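Local atomic coordinates of probable 2-oxoglutarate-dependent dioxygenase At5g05600 (Arabidopsis thaliana, PDB entry 6LSV), a protein that oxidises the plant defence hormone jasmonate to 12-hydroxyjasmonate, using iron, molecular oxygen and 2-oxoglutarate, which is converted to succinate and carbon dioxide. Residues A[203-215]-A[288-302]. Sequence-based numbering, arbitrary orientation.
Sequences IGACLRVNYYPKC and VNSDKERVSLAFFYN. With AKG (2-oxoglutaric acid), chain C; JAA ({(1R,2R)-3-oxo-2-[(2Z)-pent-2-en-1-yl]cyclopentyl}acetic acid), chain D.
Five pairs, from Gly204 with Asn302 to Tyr212 with Arg294, exchange backbone hydrogen bonds in both directions and zip strands 204-212 and 294-302 together antiparallel, inside the jelly-roll core of this 2-oxoglutarate dioxygenase.

On one face, Val209 and Leu297 lie side by side and pack beneath helix 87-102, while Phe299 and Tyr301 turn to helix 161-186. Ile203 crosses the Tyr301 side chain at about a right angle. Tyr211 keeps CG opposite the backbone nitrogen (chi1 -177°), bringing the end of its ring toward 288-302, where its OH bonds Glu293 OE1 at 2.7 Å from above the carboxylate plane. His102 also binds that oxygen, and Arg98 pairs with OE2.

The other face holds the ligands. Arg294 grips the far carboxylate of 2-oxoglutarate with two N-H groups, NH1 to O4 (2.9 Å, 171°) and NH2 to O3 (2.8 Å); Tyr212 OH adds a weak bond to O4, its ring lying 35° from the guanidinium plane. Ser296 OG lies near both oxygens. At the cosubstrate's other carboxylate, Asn210 ND2 donates to 2-oxoglutarate O2 (2.8 Å). Arg208 sends NH1 to the jasmonate ketone O01 (3.0 Å), with NE modelled too close to Asn210 OD1 to trust in detail. Phe300 has Cys206 SG at its ring edge, Arg208 CB touches its CE2, and its CZ abuts the jasmonate pentenyl chain.

The Asn210 amide thus probably links the two sites, its nitrogen bonded to the cosubstrate and its oxygen turned to the arginine that binds jasmonate, so one strand pair fixes both reactants beside the iron.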
ATOM      1  N   ILE A 203      -7.869  -6.999  14.369  1.00 31.45           N
ATOM      2  CA  ILE A 203      -7.161  -7.054  13.098  1.00 27.45           C
ATOM      3  C   ILE A 203      -5.875  -6.250  13.228  1.00 32.49           C
ATOM      4  O   ILE A 203      -5.544  -5.755  14.313  1.00 35.49           O
ATOM      5  CB  ILE A 203      -8.042  -6.521  11.956  1.00 29.72           C
ATOM      6  CG1 ILE A 203      -8.692  -5.195  12.357  1.00 29.36           C
ATOM      7  CG2 ILE A 203      -9.129  -7.520  11.623  1.00 31.17           C
ATOM      8  CD1 ILE A 203      -7.863  -3.968  12.042  1.00 31.57           C
ATOM      9  N   GLY A 204      -5.155  -6.100  12.124  1.00 33.42           N
ATOM     10  CA  GLY A 204      -3.959  -5.275  12.074  1.00 30.94           C
ATOM     11  C   GLY A 204      -4.194  -4.082  11.167  1.00 32.01           C
ATOM     12  O   GLY A 204      -4.890  -4.189  10.152  1.00 33.11           O
ATOM     13  N   ALA A 205      -3.616  -2.946  11.542  1.00 31.13           N
ATOM     14  CA  ALA A 205      -3.714  -1.728  10.748  1.00 28.57           C
ATOM     15  C   ALA A 205      -2.391  -0.997  10.853  1.00 22.98           C
ATOM     16  O   ALA A 205      -1.954  -0.667  11.959  1.00 26.14           O
ATOM     17  CB  ALA A 205      -4.861  -0.836  11.231  1.00 30.29           C
ATOM     18  N   CYS A 206      -1.751  -0.757   9.718  1.00 24.60           N
ATOM     19  CA  CYS A 206      -0.522   0.015   9.689  1.00 26.88           C
ATOM     20  C   CYS A 206      -0.607   1.055   8.581  1.00 24.51           C
ATOM     21  O   CYS A 206      -1.516   1.049   7.744  1.00 20.89           O
ATOM     22  CB  CYS A 206       0.714  -0.886   9.532  1.00 21.25           C
ATOM     23  SG  CYS A 206       0.521  -2.277   8.408  1.00 23.01           S
ATOM     24  N   LEU A 207       0.353   1.972   8.604  1.00 22.60           N
ATOM     25  CA  LEU A 207       0.367   3.126   7.723  1.00 20.52           C
ATOM     26  C   LEU A 207       1.768   3.288   7.162  1.00 21.04           C
ATOM     27  O   LEU A 207       2.749   3.251   7.911  1.00 24.71           O
ATOM     28  CB  LEU A 207      -0.060   4.391   8.477  1.00 21.44           C
ATOM     29  CG  LEU A 207      -0.047   5.685   7.665  1.00 24.46           C
ATOM     30  CD1 LEU A 207      -1.129   5.646   6.595  1.00 27.48           C
ATOM     31  CD2 LEU A 207      -0.213   6.903   8.570  1.00 21.59           C
ATOM     32  N   ARG A 208       1.860   3.443   5.846  1.00 18.03           N
ATOM     33  CA  ARG A 208       3.114   3.778   5.188  1.00 19.49           C
ATOM     34  C   ARG A 208       2.871   4.987   4.302  1.00 21.53           C
ATOM     35  O   ARG A 208       2.000   4.953   3.426  1.00 21.03           O
ATOM     36  CB  ARG A 208       3.665   2.612   4.360  1.00 22.85           C
ATOM     37  CG  ARG A 208       4.610   3.083   3.263  1.00 23.11           C
ATOM     38  CD  ARG A 208       5.585   2.020   2.814  1.00 22.81           C
ATOM     39  NE  ARG A 208       6.306   2.451   1.618  1.00 23.73           N
ATOM     40  CZ  ARG A 208       7.470   1.947   1.221  1.00 22.51           C
ATOM     41  NH1 ARG A 208       8.053   0.987   1.925  1.00 21.65           N
ATOM     42  NH2 ARG A 208       8.051   2.403   0.119  1.00 23.29           N
ATOM     43  N   VAL A 209       3.632   6.053   4.536  1.00 21.88           N
ATOM     44  CA  VAL A 209       3.545   7.282   3.758  1.00 24.93           C
ATOM     45  C   VAL A 209       4.776   7.357   2.870  1.00 24.13           C
ATOM     46  O   VAL A 209       5.901   7.177   3.348  1.00 24.74           O
ATOM     47  CB  VAL A 209       3.439   8.519   4.665  1.00 25.09           C
ATOM     48  CG1 VAL A 209       3.164   9.759   3.833  1.00 22.21           C
ATOM     49  CG2 VAL A 209       2.350   8.313   5.712  1.00 19.17           C
ATOM     50  N   ASN A 210       4.564   7.623   1.585  1.00 24.42           N
ATOM     51  CA  ASN A 210       5.619   7.570   0.582  1.00 28.07           C
ATOM     52  C   ASN A 210       5.927   8.969   0.065  1.00 27.94           C
ATOM     53  O   ASN A 210       5.013   9.729  -0.273  1.00 25.10           O
ATOM     54  CB  ASN A 210       5.219   6.658  -0.579  1.00 25.40           C
ATOM     55  CG  ASN A 210       4.941   5.238  -0.136  1.00 28.33           C
ATOM     56  OD1 ASN A 210       5.756   4.618   0.548  1.00 36.09           O
ATOM     57  ND2 ASN A 210       3.782   4.714  -0.521  1.00 29.10           N
ATOM     58  N   TYR A 211       7.215   9.298  -0.001  1.00 33.17           N
ATOM     59  CA  TYR A 211       7.683  10.589  -0.491  1.00 29.59           C
ATOM     60  C   TYR A 211       8.510  10.353  -1.744  1.00 26.06           C
ATOM     61  O   TYR A 211       9.529   9.657  -1.694  1.00 29.97           O
ATOM     62  CB  TYR A 211       8.510  11.313   0.574  1.00 31.34           C
ATOM     63  CG  TYR A 211       8.960  12.697   0.158  1.00 36.50           C
ATOM     64  CD1 TYR A 211       8.095  13.557  -0.506  1.00 33.96           C
ATOM     65  CD2 TYR A 211      10.251  13.141   0.424  1.00 32.27           C
ATOM     66  CE1 TYR A 211       8.499  14.821  -0.890  1.00 37.91           C
ATOM     67  CE2 TYR A 211      10.664  14.407   0.042  1.00 34.41           C
ATOM     68  CZ  TYR A 211       9.782  15.241  -0.614  1.00 37.04           C
ATOM     69  OH  TYR A 211      10.178  16.501  -0.999  1.00 40.90           O
ATOM     70  N   TYR A 212       8.072  10.933  -2.863  1.00 28.96           N
ATOM     71  CA  TYR A 212       8.749  10.794  -4.150  1.00 25.16           C
ATOM     72  C   TYR A 212       9.319  12.145  -4.562  1.00 29.26           C
ATOM     73  O   TYR A 212       8.627  12.944  -5.210  1.00 26.37           O
ATOM     74  CB  TYR A 212       7.784  10.263  -5.214  1.00 29.24           C
ATOM     75  CG  TYR A 212       7.007   9.045  -4.771  1.00 29.19           C
ATOM     76  CD1 TYR A 212       7.560   7.773  -4.864  1.00 26.98           C
ATOM     77  CD2 TYR A 212       5.726   9.167  -4.246  1.00 29.03           C
ATOM     78  CE1 TYR A 212       6.859   6.656  -4.453  1.00 26.13           C
ATOM     79  CE2 TYR A 212       5.017   8.054  -3.832  1.00 28.73           C
ATOM     80  CZ  TYR A 212       5.588   6.802  -3.939  1.00 28.05           C
ATOM     81  OH  TYR A 212       4.887   5.691  -3.530  1.00 35.67           O
ATOM     82  N   PRO A 213      10.583  12.450  -4.211  1.00 32.01           N
ATOM     83  CA  PRO A 213      11.176  13.746  -4.577  1.00 27.18           C
ATOM     84  C   PRO A 213      11.394  13.867  -6.076  1.00 30.03           C
ATOM     85  O   PRO A 213      11.113  12.920  -6.814  1.00 33.12           O
ATOM     86  CB  PRO A 213      12.507  13.750  -3.811  1.00 31.51           C
ATOM     87  CG  PRO A 213      12.381  12.659  -2.778  1.00 30.37           C
ATOM     88  CD  PRO A 213      11.510  11.630  -3.417  1.00 29.56           C
ATOM     89  N   LYS A 214      11.884  15.010  -6.550  1.00 32.69           N
ATOM     90  CA  LYS A 214      12.121  15.139  -7.979  1.00 33.03           C
ATOM     91  C   LYS A 214      13.328  14.289  -8.378  1.00 34.59           C
ATOM     92  O   LYS A 214      14.250  14.067  -7.586  1.00 35.71           O
ATOM     93  CB  LYS A 214      12.321  16.609  -8.373  1.00 39.33           C
ATOM     94  CG  LYS A 214      11.189  17.565  -7.954  1.00 44.41           C
ATOM     95  CD  LYS A 214      11.656  18.994  -7.915  1.00 31.11           C
ATOM     96  CE  LYS A 214      12.953  19.188  -7.159  1.00 61.79           C
ATOM     97  NZ  LYS A 214      13.256  18.401  -5.930  1.00 57.91           N
ATOM     98  N   CYS A 215      13.295  13.780  -9.606  1.00 32.20           N
ATOM     99  CA  CYS A 215      14.293  12.843 -10.078  1.00 35.16           C
ATOM    100  C   CYS A 215      14.961  13.398 -11.328  1.00 39.29           C
ATOM    101  O   CYS A 215      14.265  13.810 -12.264  1.00 36.54           O
ATOM    102  CB  CYS A 215      13.660  11.477 -10.383  1.00 31.28           C
ATOM    103  SG  CYS A 215      14.836  10.239 -10.937  1.00 35.32           S
ATOM    104  N   VAL A 288       8.144   8.636 -11.276  1.00 22.61           N
ATOM    105  CA  VAL A 288       8.510   9.939 -10.731  1.00 28.30           C
ATOM    106  C   VAL A 288       8.729  10.898 -11.893  1.00 25.56           C
ATOM    107  O   VAL A 288       8.634  10.496 -13.058  1.00 27.62           O
ATOM    108  CB  VAL A 288       9.757   9.838  -9.830  1.00 21.68           C
ATOM    109  CG1 VAL A 288       9.393   9.242  -8.484  1.00 20.91           C
ATOM    110  CG2 VAL A 288      10.830   8.993 -10.498  1.00 24.21           C
ATOM    111  N   ASN A 289       8.995  12.169 -11.597  1.00 19.42           N
ATOM    112  CA  ASN A 289       9.372  13.108 -12.646  1.00 30.34           C
ATOM    113  C   ASN A 289      10.343  14.139 -12.089  1.00 35.43           C
ATOM    114  O   ASN A 289      10.604  14.203 -10.885  1.00 32.42           O
ATOM    115  CB  ASN A 289       8.153  13.785 -13.289  1.00 30.98           C
ATOM    116  CG  ASN A 289       7.172  14.325 -12.275  1.00 32.45           C
ATOM    117  OD1 ASN A 289       7.556  14.839 -11.228  1.00 32.04           O
ATOM    118  ND2 ASN A 289       5.887  14.221 -12.593  1.00 40.13           N
ATOM    119  N   SER A 290      10.877  14.953 -13.000  1.00 38.03           N
ATOM    120  CA  SER A 290      11.975  15.856 -12.690  1.00 38.00           C
ATOM    121  C   SER A 290      11.525  17.168 -12.073  1.00 41.38           C
ATOM    122  O   SER A 290      12.361  17.885 -11.513  1.00 49.83           O
ATOM    123  CB  SER A 290      12.767  16.159 -13.963  1.00 42.58           C
ATOM    124  OG  SER A 290      11.928  16.733 -14.951  1.00 41.44           O
ATOM    125  N   ASP A 291      10.238  17.502 -12.158  1.00 44.71           N
ATOM    126  CA  ASP A 291       9.789  18.861 -11.896  1.00 47.49           C
ATOM    127  C   ASP A 291       8.939  19.021 -10.647  1.00 43.51           C
ATOM    128  O   ASP A 291       8.840  20.141 -10.136  1.00 44.41           O
ATOM    129  CB  ASP A 291       9.010  19.395 -13.106  1.00 44.29           C
ATOM    130  CG  ASP A 291       9.776  19.202 -14.404  1.00 60.70           C
ATOM    131  OD1 ASP A 291      10.977  19.550 -14.418  1.00 60.13           O
ATOM    132  OD2 ASP A 291       9.195  18.702 -15.395  1.00 60.26           O
ATOM    133  N   LYS A 292       8.315  17.955 -10.153  1.00 43.03           N
ATOM    134  CA  LYS A 292       7.542  18.061  -8.926  1.00 40.64           C
ATOM    135  C   LYS A 292       7.625  16.742  -8.167  1.00 36.47           C
ATOM    136  O   LYS A 292       8.024  15.705  -8.703  1.00 41.64           O
ATOM    137  CB  LYS A 292       6.090  18.480  -9.213  1.00 45.89           C
ATOM    138  CG  LYS A 292       5.330  19.026  -7.987  1.00 50.37           C
ATOM    139  CD  LYS A 292       6.229  19.831  -7.026  1.00 43.91           C
ATOM    140  CE  LYS A 292       5.420  20.387  -5.864  1.00 51.16           C
ATOM    141  NZ  LYS A 292       4.314  19.457  -5.474  1.00 58.71           N
ATOM    142  N   GLU A 293       7.275  16.811  -6.892  1.00 43.52           N
ATOM    143  CA  GLU A 293       7.313  15.695  -5.970  1.00 37.61           C
ATOM    144  C   GLU A 293       5.924  15.076  -5.867  1.00 33.90           C
ATOM    145  O   GLU A 293       4.975  15.507  -6.527  1.00 33.22           O
ATOM    146  CB  GLU A 293       7.811  16.171  -4.605  1.00 38.03           C
ATOM    147  CG  GLU A 293       7.171  17.489  -4.176  1.00 36.99           C
ATOM    148  CD  GLU A 293       7.255  17.728  -2.682  1.00 48.09           C
ATOM    149  OE1 GLU A 293       8.361  18.039  -2.193  1.00 46.05           O
ATOM    150  OE2 GLU A 293       6.213  17.613  -1.998  1.00 47.33           O
ATOM    151  N   ARG A 294       5.807  14.057  -5.020  1.00 25.36           N
ATOM    152  CA  ARG A 294       4.533  13.423  -4.726  1.00 27.57           C
ATOM    153  C   ARG A 294       4.532  12.992  -3.270  1.00 26.15           C
ATOM    154  O   ARG A 294       5.585  12.726  -2.686  1.00 31.87           O
ATOM    155  CB  ARG A 294       4.262  12.206  -5.630  1.00 29.47           C
ATOM    156  CG  ARG A 294       3.775  12.546  -7.033  1.00 27.24           C
ATOM    157  CD  ARG A 294       3.351  11.305  -7.828  1.00 28.60           C
ATOM    158  NE  ARG A 294       2.003  10.842  -7.499  1.00 25.57           N
ATOM    159  CZ  ARG A 294       1.732   9.763  -6.769  1.00 30.24           C
ATOM    160  NH1 ARG A 294       2.716   9.016  -6.282  1.00 25.35           N
ATOM    161  NH2 ARG A 294       0.471   9.429  -6.522  1.00 30.27           N
ATOM    162  N   VAL A 295       3.338  12.930  -2.687  1.00 22.90           N
ATOM    163  CA  VAL A 295       3.143  12.395  -1.345  1.00 24.57           C
ATOM    164  C   VAL A 295       1.883  11.544  -1.372  1.00 26.09           C
ATOM    165  O   VAL A 295       0.803  12.042  -1.712  1.00 32.25           O
ATOM    166  CB  VAL A 295       3.020  13.499  -0.280  1.00 27.25           C
ATOM    167  CG1 VAL A 295       2.348  12.952   0.969  1.00 19.37           C
ATOM    168  CG2 VAL A 295       4.390  14.073   0.055  1.00 24.98           C
ATOM    169  N   SER A 296       2.013  10.268  -1.021  1.00 18.91           N
ATOM    170  CA  SER A 296       0.882   9.355  -1.004  1.00 20.95           C
ATOM    171  C   SER A 296       0.844   8.600   0.314  1.00 22.84           C
ATOM    172  O   SER A 296       1.880   8.318   0.920  1.00 22.19           O
ATOM    173  CB  SER A 296       0.934   8.373  -2.177  1.00 25.52           C
ATOM    174  OG  SER A 296       1.257   9.049  -3.380  1.00 28.47           O
ATOM    175  N   LEU A 297      -0.370   8.272   0.748  1.00 24.00           N
ATOM    176  CA  LEU A 297      -0.613   7.638   2.036  1.00 22.69           C
ATOM    177  C   LEU A 297      -1.227   6.266   1.799  1.00 26.14           C
ATOM    178  O   LEU A 297      -2.297   6.157   1.190  1.00 22.71           O
ATOM    179  CB  LEU A 297      -1.529   8.500   2.908  1.00 23.44           C
ATOM    180  CG  LEU A 297      -0.934   9.717   3.629  1.00 24.44           C
ATOM    181  CD1 LEU A 297      -0.524  10.821   2.664  1.00 21.48           C
ATOM    182  CD2 LEU A 297      -1.922  10.250   4.651  1.00 25.32           C
ATOM    183  N   ALA A 298      -0.552   5.227   2.281  1.00 28.10           N
ATOM    184  CA  ALA A 298      -0.986   3.846   2.107  1.00 21.40           C
ATOM    185  C   ALA A 298      -1.396   3.292   3.465  1.00 21.62           C
ATOM    186  O   ALA A 298      -0.545   3.048   4.328  1.00 22.43           O
ATOM    187  CB  ALA A 298       0.120   2.999   1.479  1.00 23.19           C
ATOM    188  N   PHE A 299      -2.695   3.096   3.649  1.00 23.29           N
ATOM    189  CA  PHE A 299      -3.240   2.476   4.848  1.00 22.52           C
ATOM    190  C   PHE A 299      -3.465   0.995   4.572  1.00 25.54           C
ATOM    191  O   PHE A 299      -4.126   0.635   3.591  1.00 21.52           O
ATOM    192  CB  PHE A 299      -4.545   3.166   5.252  1.00 24.24           C
ATOM    193  CG  PHE A 299      -5.265   2.509   6.396  1.00 24.58           C
ATOM    194  CD1 PHE A 299      -6.247   1.560   6.161  1.00 22.80           C
ATOM    195  CD2 PHE A 299      -4.977   2.861   7.705  1.00 24.46           C
ATOM    196  CE1 PHE A 299      -6.917   0.959   7.210  1.00 24.71           C
ATOM    197  CE2 PHE A 299      -5.643   2.265   8.759  1.00 26.45           C
ATOM    198  CZ  PHE A 299      -6.613   1.311   8.510  1.00 27.02           C
ATOM    199  N   PHE A 300      -2.906   0.142   5.426  1.00 25.28           N
ATOM    200  CA  PHE A 300      -2.982  -1.305   5.259  1.00 24.78           C
ATOM    201  C   PHE A 300      -3.932  -1.881   6.301  1.00 25.95           C
ATOM    202  O   PHE A 300      -3.735  -1.685   7.505  1.00 28.05           O
ATOM    203  CB  PHE A 300      -1.600  -1.947   5.382  1.00 22.53           C
ATOM    204  CG  PHE A 300      -0.576  -1.382   4.438  1.00 20.41           C
ATOM    205  CD1 PHE A 300      -0.737  -1.485   3.063  1.00 22.25           C
ATOM    206  CD2 PHE A 300       0.554  -0.753   4.929  1.00 20.43           C
ATOM    207  CE1 PHE A 300       0.216  -0.966   2.195  1.00 23.44           C
ATOM    208  CE2 PHE A 300       1.506  -0.238   4.071  1.00 22.09           C
ATOM    209  CZ  PHE A 300       1.336  -0.345   2.702  1.00 21.83           C
ATOM    210  N   TYR A 301      -4.957  -2.589   5.832  1.00 25.07           N
ATOM    211  CA  TYR A 301      -5.917  -3.280   6.688  1.00 29.03           C
ATOM    212  C   TYR A 301      -5.629  -4.774   6.588  1.00 27.38           C
ATOM    213  O   TYR A 301      -5.863  -5.390   5.542  1.00 25.22           O
ATOM    214  CB  TYR A 301      -7.347  -2.951   6.266  1.00 26.51           C
ATOM    215  CG  TYR A 301      -8.405  -3.349   7.264  1.00 29.28           C
ATOM    216  CD1 TYR A 301      -8.626  -2.596   8.413  1.00 30.34           C
ATOM    217  CD2 TYR A 301      -9.198  -4.467   7.051  1.00 29.72           C
ATOM    218  CE1 TYR A 301      -9.608  -2.950   9.319  1.00 29.65           C
ATOM    219  CE2 TYR A 301     -10.177  -4.832   7.954  1.00 32.15           C
ATOM    220  CZ  TYR A 301     -10.376  -4.071   9.087  1.00 28.92           C
ATOM    221  OH  TYR A 301     -11.350  -4.435   9.987  1.00 32.28           O
ATOM    222  N   ASN A 302      -5.126  -5.356   7.672  1.00 25.53           N
ATOM    223  CA  ASN A 302      -4.551  -6.684   7.568  1.00 28.10           C
ATOM    224  C   ASN A 302      -5.237  -7.664   8.510  1.00 26.13           C
ATOM    225  O   ASN A 302      -5.787  -7.265   9.540  1.00 27.08           O
ATOM    226  CB  ASN A 302      -3.052  -6.640   7.886  1.00 28.61           C
ATOM    227  CG  ASN A 302      -2.282  -5.754   6.929  1.00 25.30           C
ATOM    228  OD1 ASN A 302      -2.594  -5.689   5.740  1.00 19.74           O
ATOM    229  ND2 ASN A 302      -1.275  -5.061   7.444  1.00 29.20           N
TER
HETATM  230  C1  AKG C 401       2.024   1.981  -1.874  1.00 34.61           C
HETATM  231  O1  AKG C 401       1.099   1.179  -1.595  1.00 27.05           O
HETATM  232  O2  AKG C 401       2.977   2.130  -1.059  1.00 45.55           O
HETATM  233  C2  AKG C 401       1.990   2.740  -3.205  1.00 40.34           C
HETATM  234  O5  AKG C 401       2.021   2.118  -4.214  1.00 41.48           O
HETATM  235  C3  AKG C 401       1.916   4.272  -3.272  1.00 29.82           C
HETATM  236  C4  AKG C 401       1.037   4.681  -4.458  1.00 37.32           C
HETATM  237  C5  AKG C 401       1.276   6.143  -4.840  1.00 30.38           C
HETATM  238  O3  AKG C 401       0.361   6.832  -5.365  1.00 16.58           O
HETATM  239  O4  AKG C 401       2.402   6.659  -4.631  1.00 36.40           O
HETATM  240  O01 JAA D 402       7.002  -0.716   4.121  1.00 23.38           O
HETATM  241  O02 JAA D 402       3.257  -5.206   6.631  1.00 22.94           O
HETATM  242  O03 JAA D 402       5.138  -6.291   6.738  1.00 28.24           O
HETATM  243  C04 JAA D 402       5.308  -3.435   5.195  1.00 26.64           C
HETATM  244  C05 JAA D 402       5.964  -2.678   3.914  1.00 25.45           C
HETATM  245  C06 JAA D 402       6.464  -3.480   6.228  1.00 23.20           C
HETATM  246  C07 JAA D 402       7.403  -2.563   5.796  1.00 22.68           C
HETATM  247  C08 JAA D 402       6.766  -1.822   4.478  1.00 24.18           C
HETATM  248  C09 JAA D 402       4.860  -1.931   3.044  1.00 26.23           C
HETATM  249  C10 JAA D 402       4.875  -4.759   4.877  1.00 20.51           C
HETATM  250  C11 JAA D 402       4.284  -2.883   1.994  1.00 27.21           C
HETATM  251  C12 JAA D 402       4.396  -5.458   6.154  1.00 23.78           C
HETATM  252  C13 JAA D 402       4.170  -2.534   0.727  1.00 24.01           C
HETATM  253  C14 JAA D 402       4.616  -1.157   0.240  1.00 28.82           C
HETATM  254  C15 JAA D 402       5.561  -1.317  -0.950  1.00 26.05           C
HETATM  255  O   HOH W   1       9.276  13.115  -8.664  1.00 31.05           O